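Local structure of GlcNAc-alpha-1,4-Gal-releasing endo-beta-galactosidase (Clostridium perfringens, 1UPS) at residues Asn66-Asn71 against Pro266-Ile271; Pro21-Glu26 against Tyr214-Met219; Trp189-Phe194 against Pro242-Gly247. The protein probably hydrolyses internal beta-galactosidic bonds in glycans, releasing GlcNAc-alpha-1,4-Gal, as a calcium-binding glycoside hydrolase of family 16. All blocks are in the same frame, centred on the assembly; numbering follows the deposited sequence.

Contact 1 (Asn66-Asn71 against Pro266-Ile271); sequences NYRFEN and PKEWAI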
loop_
_atom_site.group_PDB
_atom_site.type_symbol
_atom_site.label_atom_id
_atom_site.label_comp_id
_atom_site.label_asym_id
_atom_site.label_seq_id
_atom_site.Cartn_x
_atom_site.Cartn_y
_atom_site.Cartn_z
ATOM N N ASN A 66 14.915 8.165 -20.290
ATOM C CA ASN A 66 16.243 7.601 -20.459
ATOM C C ASN A 66 16.389 6.406 -19.550
ATOM O O ASN A 66 15.909 6.421 -18.431
ATOM C CB ASN A 66 17.332 8.636 -20.205
ATOM C CG ASN A 66 17.328 9.713 -21.270
ATOM O OD1 ASN A 66 17.427 9.421 -22.481
ATOM N ND2 ASN A 66 17.182 10.963 -20.839
ATOM N N TYR A 67 17.019 5.357 -20.066
ATOM C CA TYR A 67 17.175 4.115 -19.303
ATOM C C TYR A 67 18.205 3.216 -20.001
ATOM O O TYR A 67 18.560 3.443 -21.177
ATOM C CB TYR A 67 15.831 3.364 -19.151
ATOM C CG TYR A 67 15.198 2.979 -20.481
ATOM C CD1 TYR A 67 14.395 3.894 -21.181
ATOM C CD2 TYR A 67 15.422 1.725 -21.056
ATOM C CE1 TYR A 67 13.828 3.570 -22.411
ATOM C CE2 TYR A 67 14.858 1.382 -22.314
ATOM C CZ TYR A 67 14.055 2.317 -22.972
ATOM O OH TYR A 67 13.500 2.021 -24.201
ATOM N N ARG A 68 18.707 2.237 -19.250
ATOM C CA ARG A 68 19.550 1.161 -19.780
ATOM C C ARG A 68 19.189 -0.102 -19.008
ATOM O O ARG A 68 18.375 -0.061 -18.072
ATOM C CB ARG A 68 21.050 1.474 -19.636
ATOM C CG ARG A 68 21.578 1.657 -18.211
ATOM C CD ARG A 68 23.012 2.255 -18.106
ATOM N NE ARG A 68 23.549 2.130 -16.749
ATOM C CZ ARG A 68 23.496 3.063 -15.801
ATOM N NH1 ARG A 68 24.002 2.811 -14.600
ATOM N NH2 ARG A 68 22.939 4.246 -16.027
ATOM N N PHE A 69 19.768 -1.220 -19.425
ATOM C CA PHE A 69 19.643 -2.464 -18.670
ATOM C C PHE A 69 21.028 -2.827 -18.184
ATOM O O PHE A 69 21.977 -2.774 -18.966
ATOM C CB PHE A 69 19.060 -3.564 -19.558
ATOM C CG PHE A 69 17.625 -3.309 -19.935
ATOM C CD1 PHE A 69 16.585 -3.834 -19.165
ATOM C CD2 PHE A 69 17.317 -2.510 -21.042
ATOM C CE1 PHE A 69 15.239 -3.566 -19.487
ATOM C CE2 PHE A 69 15.980 -2.240 -21.374
ATOM C CZ PHE A 69 14.951 -2.779 -20.597
ATOM N N GLU A 70 21.149 -3.138 -16.896
ATOM C CA GLU A 70 22.459 -3.411 -16.278
ATOM C C GLU A 70 22.293 -4.522 -15.244
ATOM O O GLU A 70 21.440 -4.423 -14.352
ATOM C CB GLU A 70 23.061 -2.120 -15.666
ATOM C CG GLU A 70 24.407 -2.283 -14.941
ATOM C CD GLU A 70 25.036 -0.954 -14.492
ATOM O OE1 GLU A 70 26.039 -0.972 -13.703
ATOM O OE2 GLU A 70 24.573 0.116 -14.953
ATOM N N ASN A 71 23.077 -5.597 -15.395
ATOM C CA ASN A 71 23.118 -6.672 -14.394
ATOM C C ASN A 71 21.722 -7.262 -14.119
ATOM O O ASN A 71 21.325 -7.454 -12.965
ATOM C CB ASN A 71 23.767 -6.122 -13.110
ATOM C CG ASN A 71 24.185 -7.212 -12.134
ATOM O OD1 ASN A 71 24.835 -8.199 -12.501
ATOM N ND2 ASN A 71 23.812 -7.026 -10.871
ATOM N N PRO A 266 24.134 10.154 -12.577
ATOM C CA PRO A 266 22.702 10.403 -12.839
ATOM C C PRO A 266 21.829 10.052 -11.642
ATOM O O PRO A 266 22.316 9.360 -10.727
ATOM C CB PRO A 266 22.378 9.385 -13.944
ATOM C CG PRO A 266 23.709 9.005 -14.509
ATOM C CD PRO A 266 24.640 8.994 -13.328
ATOM N N LYS A 267 20.572 10.495 -11.651
ATOM C CA LYS A 267 19.598 9.954 -10.692
ATOM C C LYS A 267 19.133 8.633 -11.288
ATOM O O LYS A 267 18.585 8.604 -12.401
ATOM C CB LYS A 267 18.404 10.895 -10.471
ATOM C CG LYS A 267 18.738 12.389 -10.318
ATOM C CD LYS A 267 19.736 12.656 -9.174
ATOM C CE LYS A 267 20.031 14.164 -9.121
ATOM N NZ LYS A 267 21.087 14.529 -8.109
ATOM N N GLU A 268 19.344 7.535 -10.564
ATOM C CA GLU A 268 19.001 6.245 -11.123
ATOM C C GLU A 268 18.624 5.236 -10.061
ATOM O O GLU A 268 19.112 5.303 -8.929
ATOM C CB GLU A 268 20.141 5.700 -11.986
ATOM C CG GLU A 268 21.503 5.592 -11.320
ATOM C CD GLU A 268 22.599 5.207 -12.330
ATOM O OE1 GLU A 268 23.520 4.457 -11.974
ATOM O OE2 GLU A 268 22.531 5.640 -13.501
ATOM N N TRP A 269 17.758 4.311 -10.453
ATOM C CA TRP A 269 17.457 3.125 -9.644
ATOM C C TRP A 269 17.376 1.892 -10.509
ATOM O O TRP A 269 17.428 1.985 -11.744
ATOM C CB TRP A 269 16.174 3.288 -8.816
ATOM C CG TRP A 269 14.832 3.362 -9.561
ATOM C CD1 TRP A 269 14.541 4.022 -10.742
ATOM C CD2 TRP A 269 13.604 2.793 -9.118
ATOM N NE1 TRP A 269 13.202 3.872 -11.051
ATOM C CE2 TRP A 269 12.605 3.128 -10.066
ATOM C CE3 TRP A 269 13.237 2.024 -8.002
ATOM C CZ2 TRP A 269 11.266 2.732 -9.923
ATOM C CZ3 TRP A 269 11.914 1.620 -7.865
ATOM C CH2 TRP A 269 10.941 1.981 -8.817
ATOM N N ALA A 270 17.260 0.726 -9.870
ATOM C CA ALA A 270 17.359 -0.529 -10.600
ATOM C C ALA A 270 16.207 -1.446 -10.235
ATOM O O ALA A 270 15.953 -1.674 -9.050
ATOM C CB ALA A 270 18.709 -1.229 -10.306
ATOM N N ILE A 271 15.497 -1.940 -11.247
ATOM C CA ILE A 271 14.395 -2.879 -11.013
ATOM C C ILE A 271 14.725 -4.236 -11.636
ATOM O O ILE A 271 14.849 -4.346 -12.851
ATOM C CB ILE A 271 13.074 -2.332 -11.591
ATOM C CG1 ILE A 271 12.812 -0.904 -11.078
ATOM C CG2 ILE A 271 11.892 -3.244 -11.217
ATOM C CD1 ILE A 271 12.269 0.011 -12.147
#
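Arg68 and Glu268 meet end-on: the two terminal nitrogens of the guanidinium face the two oxygens of the carboxylate. NH2 of Arg68 gives a hydrogen bond of 2.9 Å to OE2 of Glu268, and NH1 of Arg68 gives one of 3.1 Å to OE1 of the same residue. Both bonds belong to a salt bridge, and both acceptors lie close to the guanidinium plane. The fit is not flat, because the carboxylate is turned by 47° against the guanidinium, so the N-H groups reach the syn sides of the two oxygens from well out of the carboxylate plane. Arg68 holds CG between its backbone N and carbonyl carbon (chi1 62°), and the chain then runs extended to NE. Glu268 starts in the same way (chi1 55°) and is likewise extended beyond CG. The two side chains thereby bridge strands that are not neighbours: 66-70 and 267-279 both pair with strand 73-78, and the side chains of Arg68 and Glu268 both touch Tyr77 on that middle strand. A second edge of the guanidinium, NE and NH1, is taken by Glu70, two residues along the same strand. Arg68 grips OE2 of Glu70 side-on, from NE at 2.9 Å and NH1 at 2.8 Å, nearly in the guanidinium plane. NH1 is therefore shared between the two acids, and four bonds fix the rotation of the group. OE2 of Glu70 and OE1 of Glu268 stay 5.4 Å apart, with NH1 of Arg68 between them. One cation serving two acids would leave this surface network with a net negative charge, and Arg68 probably eases the repulsion between the carboxylates while linking strand 66-70 to strand 267-279 across strand 73-78.

Contact 2 (Pro21-Glu26 against Tyr214-Met219); sequences PANPIE and YHIYAM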
loop_
_atom_site.group_PDB
_atom_site.type_symbol
_atom_site.label_atom_id
_atom_site.label_comp_id
_atom_site.label_asym_id
_atom_site.label_seq_id
_atom_site.Cartn_x
_atom_site.Cartn_y
_atom_site.Cartn_z
ATOM N N PRO A 21 16.935 -12.263 -1.295
ATOM C CA PRO A 21 16.881 -13.175 -2.447
ATOM C C PRO A 21 15.633 -12.991 -3.295
ATOM O O PRO A 21 14.562 -12.795 -2.754
ATOM C CB PRO A 21 16.868 -14.584 -1.814
ATOM C CG PRO A 21 16.640 -14.388 -0.361
ATOM C CD PRO A 21 16.980 -12.975 -0.007
ATOM N N ALA A 22 15.777 -13.076 -4.610
ATOM C CA ALA A 22 14.614 -13.062 -5.491
ATOM C C ALA A 22 13.616 -14.175 -5.124
ATOM O O ALA A 22 14.016 -15.331 -4.827
ATOM C CB ALA A 22 15.073 -13.203 -6.936
ATOM N N ASN A 23 12.326 -13.838 -5.133
ATOM C CA ASN A 23 11.268 -14.847 -5.003
ATOM C C ASN A 23 11.199 -15.758 -6.243
ATOM O O ASN A 23 11.688 -15.386 -7.315
ATOM C CB ASN A 23 9.896 -14.187 -4.772
ATOM C CG ASN A 23 9.677 -13.767 -3.320
ATOM O OD1 ASN A 23 10.231 -14.363 -2.383
ATOM N ND2 ASN A 23 8.850 -12.741 -3.126
ATOM N N PRO A 24 10.617 -16.953 -6.104
ATOM C CA PRO A 24 10.416 -17.824 -7.270
ATOM C C PRO A 24 9.360 -17.267 -8.219
ATOM O O PRO A 24 8.488 -16.501 -7.802
ATOM C CB PRO A 24 9.960 -19.160 -6.660
ATOM C CG PRO A 24 9.470 -18.853 -5.306
ATOM C CD PRO A 24 10.117 -17.559 -4.854
ATOM N N ILE A 25 9.451 -17.640 -9.492
ATOM C CA ILE A 25 8.480 -17.178 -10.476
ATOM C C ILE A 25 7.098 -17.788 -10.206
ATOM O O ILE A 25 6.060 -17.116 -10.368
ATOM C CB ILE A 25 8.990 -17.461 -11.914
ATOM C CG1 ILE A 25 10.146 -16.509 -12.248
ATOM C CG2 ILE A 25 7.863 -17.286 -12.930
ATOM C CD1 ILE A 25 10.978 -16.881 -13.472
ATOM N N GLU A 26 7.081 -19.046 -9.780
ATOM C CA GLU A 26 5.819 -19.703 -9.420
ATOM C C GLU A 26 5.503 -19.489 -7.942
ATOM O O GLU A 26 6.360 -19.689 -7.071
ATOM C CB GLU A 26 5.835 -21.185 -9.795
ATOM N N TYR A 214 19.057 -4.878 -3.070
ATOM C CA TYR A 214 17.759 -5.231 -3.629
ATOM C C TYR A 214 16.847 -5.700 -2.502
ATOM O O TYR A 214 17.269 -6.519 -1.654
ATOM C CB TYR A 214 17.885 -6.354 -4.651
ATOM C CG TYR A 214 18.402 -5.862 -5.972
ATOM C CD1 TYR A 214 17.530 -5.318 -6.929
ATOM C CD2 TYR A 214 19.766 -5.914 -6.257
ATOM C CE1 TYR A 214 18.021 -4.873 -8.182
ATOM C CE2 TYR A 214 20.264 -5.472 -7.484
ATOM C CZ TYR A 214 19.389 -4.934 -8.434
ATOM O OH TYR A 214 19.903 -4.493 -9.642
ATOM N N HIS A 215 15.615 -5.180 -2.503
ATOM C CA HIS A 215 14.558 -5.668 -1.614
ATOM C C HIS A 215 13.282 -5.889 -2.404
ATOM O O HIS A 215 13.175 -5.443 -3.541
ATOM C CB HIS A 215 14.359 -4.721 -0.427
ATOM C CG HIS A 215 15.517 -4.748 0.510
ATOM N ND1 HIS A 215 15.605 -5.656 1.545
ATOM C CD2 HIS A 215 16.690 -4.069 0.500
ATOM C CE1 HIS A 215 16.762 -5.495 2.169
ATOM N NE2 HIS A 215 17.442 -4.543 1.551
ATOM N N ILE A 216 12.350 -6.640 -1.824
ATOM C CA ILE A 216 11.119 -6.987 -2.511
ATOM C C ILE A 216 9.985 -6.130 -1.944
ATOM O O ILE A 216 9.784 -6.068 -0.722
ATOM C CB ILE A 216 10.816 -8.537 -2.387
ATOM C CG1 ILE A 216 11.944 -9.358 -3.045
ATOM C CG2 ILE A 216 9.504 -8.882 -3.055
ATOM C CD1 ILE A 216 11.746 -10.897 -2.989
ATOM N N TYR A 217 9.251 -5.484 -2.847
ATOM C CA TYR A 217 8.096 -4.653 -2.509
ATOM C C TYR A 217 6.891 -5.250 -3.209
ATOM O O TYR A 217 6.943 -5.545 -4.401
ATOM C CB TYR A 217 8.312 -3.207 -3.015
ATOM C CG TYR A 217 9.565 -2.577 -2.429
ATOM C CD1 TYR A 217 10.781 -2.622 -3.115
ATOM C CD2 TYR A 217 9.529 -1.953 -1.180
ATOM C CE1 TYR A 217 11.948 -2.029 -2.571
ATOM C CE2 TYR A 217 10.673 -1.367 -0.625
ATOM C CZ TYR A 217 11.880 -1.423 -1.331
ATOM O OH TYR A 217 13.008 -0.858 -0.789
ATOM N N ALA A 218 5.799 -5.422 -2.480
ATOM C CA ALA A 218 4.613 -6.040 -3.073
ATOM C C ALA A 218 3.325 -5.453 -2.523
ATOM O O ALA A 218 3.284 -4.943 -1.394
ATOM C CB ALA A 218 4.632 -7.585 -2.877
ATOM N N MET A 219 2.287 -5.521 -3.353
ATOM C CA MET A 219 0.941 -5.157 -2.955
ATOM C C MET A 219 -0.031 -6.251 -3.385
ATOM O O MET A 219 -0.069 -6.642 -4.563
ATOM C CB MET A 219 0.512 -3.826 -3.603
ATOM C CG MET A 219 -0.996 -3.542 -3.381
ATOM S SD MET A 219 -1.566 -2.087 -4.312
ATOM C CE MET A 219 -1.567 -2.736 -5.950
#
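Ile216 rises from strand 215-221 under the N-terminal segment 21-26. Its CB points toward that segment and splits into two branches. The short one, CG2, approaches the amide of Asn23, with ND2 at 3.9 Å. The longer one leaves through CG1, anti to the carbonyl carbon (chi1 -62°), and continues fully extended to CD1, which makes most of the contact. This methyl lies 3.4 Å from the carbonyl O of Pro21 and equally 3.4 Å from ND2 of Asn23, with CG of Asn23 at 3.6 Å. No hydrogen bond joins the segments; the methyl rests between a backbone carbonyl and a side-chain amide. The amide is fixed from elsewhere, since ND2 of Asn23 bonds to Asn232 OD1 and Glu132 OE1, while Phe20 and Tyr273 also touch Ile216. The side chain of Ala22, on the same segment, comes within about 4 Å of that of Asp272, a calcium ligand. The N-terminal segment thus covers the outer face of one sheet, close to the calcium site, in the concanavalin-like beta-sandwich of family 16 glycoside hydrolases.

Contact 3 (Trp189-Phe194 against Pro242-Gly247); sequences WNDPNF and PDYEMG
Pro242 lays its CG and CD over one face of the Phe194 ring, its own ring tilted against it; CG is 3.8 Å from the Phe194 ring centroid and only 10° off the normal, a CH-pi contact over the middle of the face. CD of the same proline reaches CE2 of Phe194 at 3.7 Å. Beside this apolar pair, the hydroxyl of Tyr244 donates to OD1 of Asp191 across 2.7 Å. The carboxylate oxygen sits at the edge of the tyrosine ring, near its plane, and takes the bond on its anti side, somewhat out of the carboxylate plane. Pro242 CB also lies over one face of the Tyr244 ring, toward its rim, so the proline meets both aromatic rings. Further out, a type I turn from Asp191 to Phe194 presents the first segment. Asp191 swings CG anti to its own nitrogen (chi1 -172°), and OD2 then receives the backbone N of Asn193 at 2.9 Å, an Asx turn. The Tyr244 hydroxyl is held a second time by the backbone N of Gly167, while the carbonyl of Pro242 is bonded by Trp221 NE1 and the Pro242 ring touches Ile169. In this buried setting each carboxylate oxygen of Asp191 has a donor, one to steady the turn and one to reach the other loop; these bonds would favour the ionised acid, although Asp243 nearby may oppose it slightly.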
loop_
_atom_site.group_PDB
_atom_site.type_symbol
_atom_site.label_atom_id
_atom_site.label_comp_id
_atom_site.label_asym_id
_atom_site.label_seq_id
_atom_site.Cartn_x
_atom_site.Cartn_y
_atom_site.Cartn_z
ATOM N N TRP A 189 -8.822 10.595 -6.421
ATOM C CA TRP A 189 -9.066 11.678 -7.394
ATOM C C TRP A 189 -10.581 11.860 -7.591
ATOM O O TRP A 189 -11.264 12.271 -6.650
ATOM C CB TRP A 189 -8.286 11.447 -8.708
ATOM C CG TRP A 189 -6.790 11.559 -8.506
ATOM C CD1 TRP A 189 -5.914 10.549 -8.186
ATOM C CD2 TRP A 189 -6.018 12.756 -8.562
ATOM N NE1 TRP A 189 -4.643 11.054 -8.052
ATOM C CE2 TRP A 189 -4.675 12.408 -8.289
ATOM C CE3 TRP A 189 -6.321 14.096 -8.841
ATOM C CZ2 TRP A 189 -3.636 13.352 -8.272
ATOM C CZ3 TRP A 189 -5.279 15.045 -8.842
ATOM C CH2 TRP A 189 -3.959 14.665 -8.548
ATOM N N ASN A 190 -11.114 11.560 -8.778
ATOM C CA ASN A 190 -12.552 11.735 -9.039
ATOM C C ASN A 190 -13.438 10.594 -8.530
ATOM O O ASN A 190 -14.669 10.649 -8.702
ATOM C CB ASN A 190 -12.821 11.876 -10.549
ATOM C CG ASN A 190 -12.289 13.169 -11.141
ATOM O OD1 ASN A 190 -11.938 14.113 -10.424
ATOM N ND2 ASN A 190 -12.254 13.228 -12.476
ATOM N N ASP A 191 -12.827 9.561 -7.935
ATOM C CA ASP A 191 -13.565 8.371 -7.481
ATOM C C ASP A 191 -14.201 8.580 -6.100
ATOM O O ASP A 191 -13.471 8.677 -5.119
ATOM C CB ASP A 191 -12.599 7.165 -7.428
ATOM C CG ASP A 191 -13.304 5.855 -7.168
ATOM O OD1 ASP A 191 -12.633 4.800 -7.264
ATOM O OD2 ASP A 191 -14.525 5.782 -6.873
ATOM N N PRO A 192 -15.531 8.640 -5.990
ATOM C CA PRO A 192 -16.163 8.862 -4.677
ATOM C C PRO A 192 -16.085 7.620 -3.779
ATOM O O PRO A 192 -16.344 7.699 -2.568
ATOM C CB PRO A 192 -17.623 9.165 -5.037
ATOM C CG PRO A 192 -17.857 8.399 -6.287
ATOM C CD PRO A 192 -16.538 8.469 -7.063
ATOM N N ASN A 193 -15.714 6.487 -4.364
ATOM C CA ASN A 193 -15.760 5.210 -3.647
ATOM C C ASN A 193 -14.406 4.662 -3.178
ATOM O O ASN A 193 -14.340 3.548 -2.614
ATOM C CB ASN A 193 -16.479 4.170 -4.515
ATOM C CG ASN A 193 -17.887 4.601 -4.890
ATOM O OD1 ASN A 193 -18.617 5.126 -4.057
ATOM N ND2 ASN A 193 -18.262 4.395 -6.150
ATOM N N PHE A 194 -13.340 5.423 -3.426
ATOM C CA PHE A 194 -11.993 5.016 -3.016
ATOM C C PHE A 194 -11.154 6.155 -2.475
ATOM O O PHE A 194 -10.905 7.149 -3.182
ATOM C CB PHE A 194 -11.231 4.339 -4.167
ATOM C CG PHE A 194 -9.790 4.000 -3.825
ATOM C CD1 PHE A 194 -8.741 4.624 -4.501
ATOM C CD2 PHE A 194 -9.490 3.072 -2.825
ATOM C CE1 PHE A 194 -7.408 4.339 -4.174
ATOM C CE2 PHE A 194 -8.153 2.771 -2.497
ATOM C CZ PHE A 194 -7.121 3.412 -3.185
ATOM N N PRO A 242 -9.782 0.163 -5.299
ATOM C CA PRO A 242 -10.417 0.462 -6.585
ATOM C C PRO A 242 -11.102 -0.759 -7.173
ATOM O O PRO A 242 -10.669 -1.889 -6.935
ATOM C CB PRO A 242 -9.251 0.903 -7.460
ATOM C CG PRO A 242 -8.210 1.364 -6.467
ATOM C CD PRO A 242 -8.315 0.370 -5.343
ATOM N N ASP A 243 -12.182 -0.537 -7.917
ATOM C CA ASP A 243 -12.918 -1.658 -8.508
ATOM C C ASP A 243 -12.988 -1.609 -10.043
ATOM O O ASP A 243 -14.057 -1.844 -10.661
ATOM C CB ASP A 243 -14.301 -1.788 -7.856
ATOM C CG ASP A 243 -15.217 -0.613 -8.157
ATOM O OD1 ASP A 243 -14.736 0.480 -8.540
ATOM O OD2 ASP A 243 -16.462 -0.707 -8.043
ATOM N N TYR A 244 -11.839 -1.313 -10.651
ATOM C CA TYR A 244 -11.709 -1.192 -12.108
ATOM C C TYR A 244 -10.265 -1.463 -12.479
ATOM O O TYR A 244 -9.403 -1.532 -11.601
ATOM C CB TYR A 244 -12.108 0.213 -12.602
ATOM C CG TYR A 244 -11.715 1.307 -11.661
ATOM C CD1 TYR A 244 -10.404 1.804 -11.640
ATOM C CD2 TYR A 244 -12.644 1.836 -10.764
ATOM C CE1 TYR A 244 -10.038 2.814 -10.748
ATOM C CE2 TYR A 244 -12.281 2.854 -9.869
ATOM C CZ TYR A 244 -10.985 3.330 -9.877
ATOM O OH TYR A 244 -10.615 4.316 -8.999
ATOM N N GLU A 245 -10.005 -1.621 -13.768
ATOM C CA GLU A 245 -8.649 -1.928 -14.231
ATOM C C GLU A 245 -7.741 -0.721 -14.034
ATOM O O GLU A 245 -8.185 0.418 -14.156
ATOM C CB GLU A 245 -8.655 -2.340 -15.703
ATOM C CG GLU A 245 -9.369 -3.665 -15.945
ATOM C CD GLU A 245 -8.937 -4.355 -17.224
ATOM O OE1 GLU A 245 -8.191 -3.758 -18.020
ATOM O OE2 GLU A 245 -9.375 -5.508 -17.442
ATOM N N MET A 246 -6.475 -0.999 -13.730
ATOM C CA MET A 246 -5.461 0.034 -13.518
ATOM C C MET A 246 -4.235 -0.289 -14.346
ATOM O O MET A 246 -3.931 -1.473 -14.595
ATOM C CB MET A 246 -5.077 0.107 -12.032
ATOM C CG MET A 246 -6.237 0.562 -11.130
ATOM S SD MET A 246 -5.774 0.575 -9.374
ATOM C CE MET A 246 -5.136 2.298 -9.230
ATOM N N GLY A 247 -3.532 0.768 -14.764
ATOM C CA GLY A 247 -2.283 0.644 -15.495
ATOM C C GLY A 247 -1.129 0.957 -14.568
ATOM O O GLY A 247 -1.348 1.506 -13.491
#

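In the fold
From the N terminus, segment 21-26 is met by strand 215-221, and contact 2 closes the first long loop. Contact 1 opens next, at 66-71, and closes last, at 266-271, so it crosses contact 2. Contact 3 begins at 189-194 before contact 2 has closed and ends at 242-247, thus crossing contact 2 while lying wholly within the span of contact 1. Contacts 1 and 2 both reach the same sheet, 21-26 as a loop lying over it, and touch where Ala270 CB meets Tyr214 OH at 3.5 Å. Contact 3 joins the loop after strand 181-187 to the lead-in of strand 246-254, both strands of the facing sheet; its centre lies about 31 Å from that of contact 1.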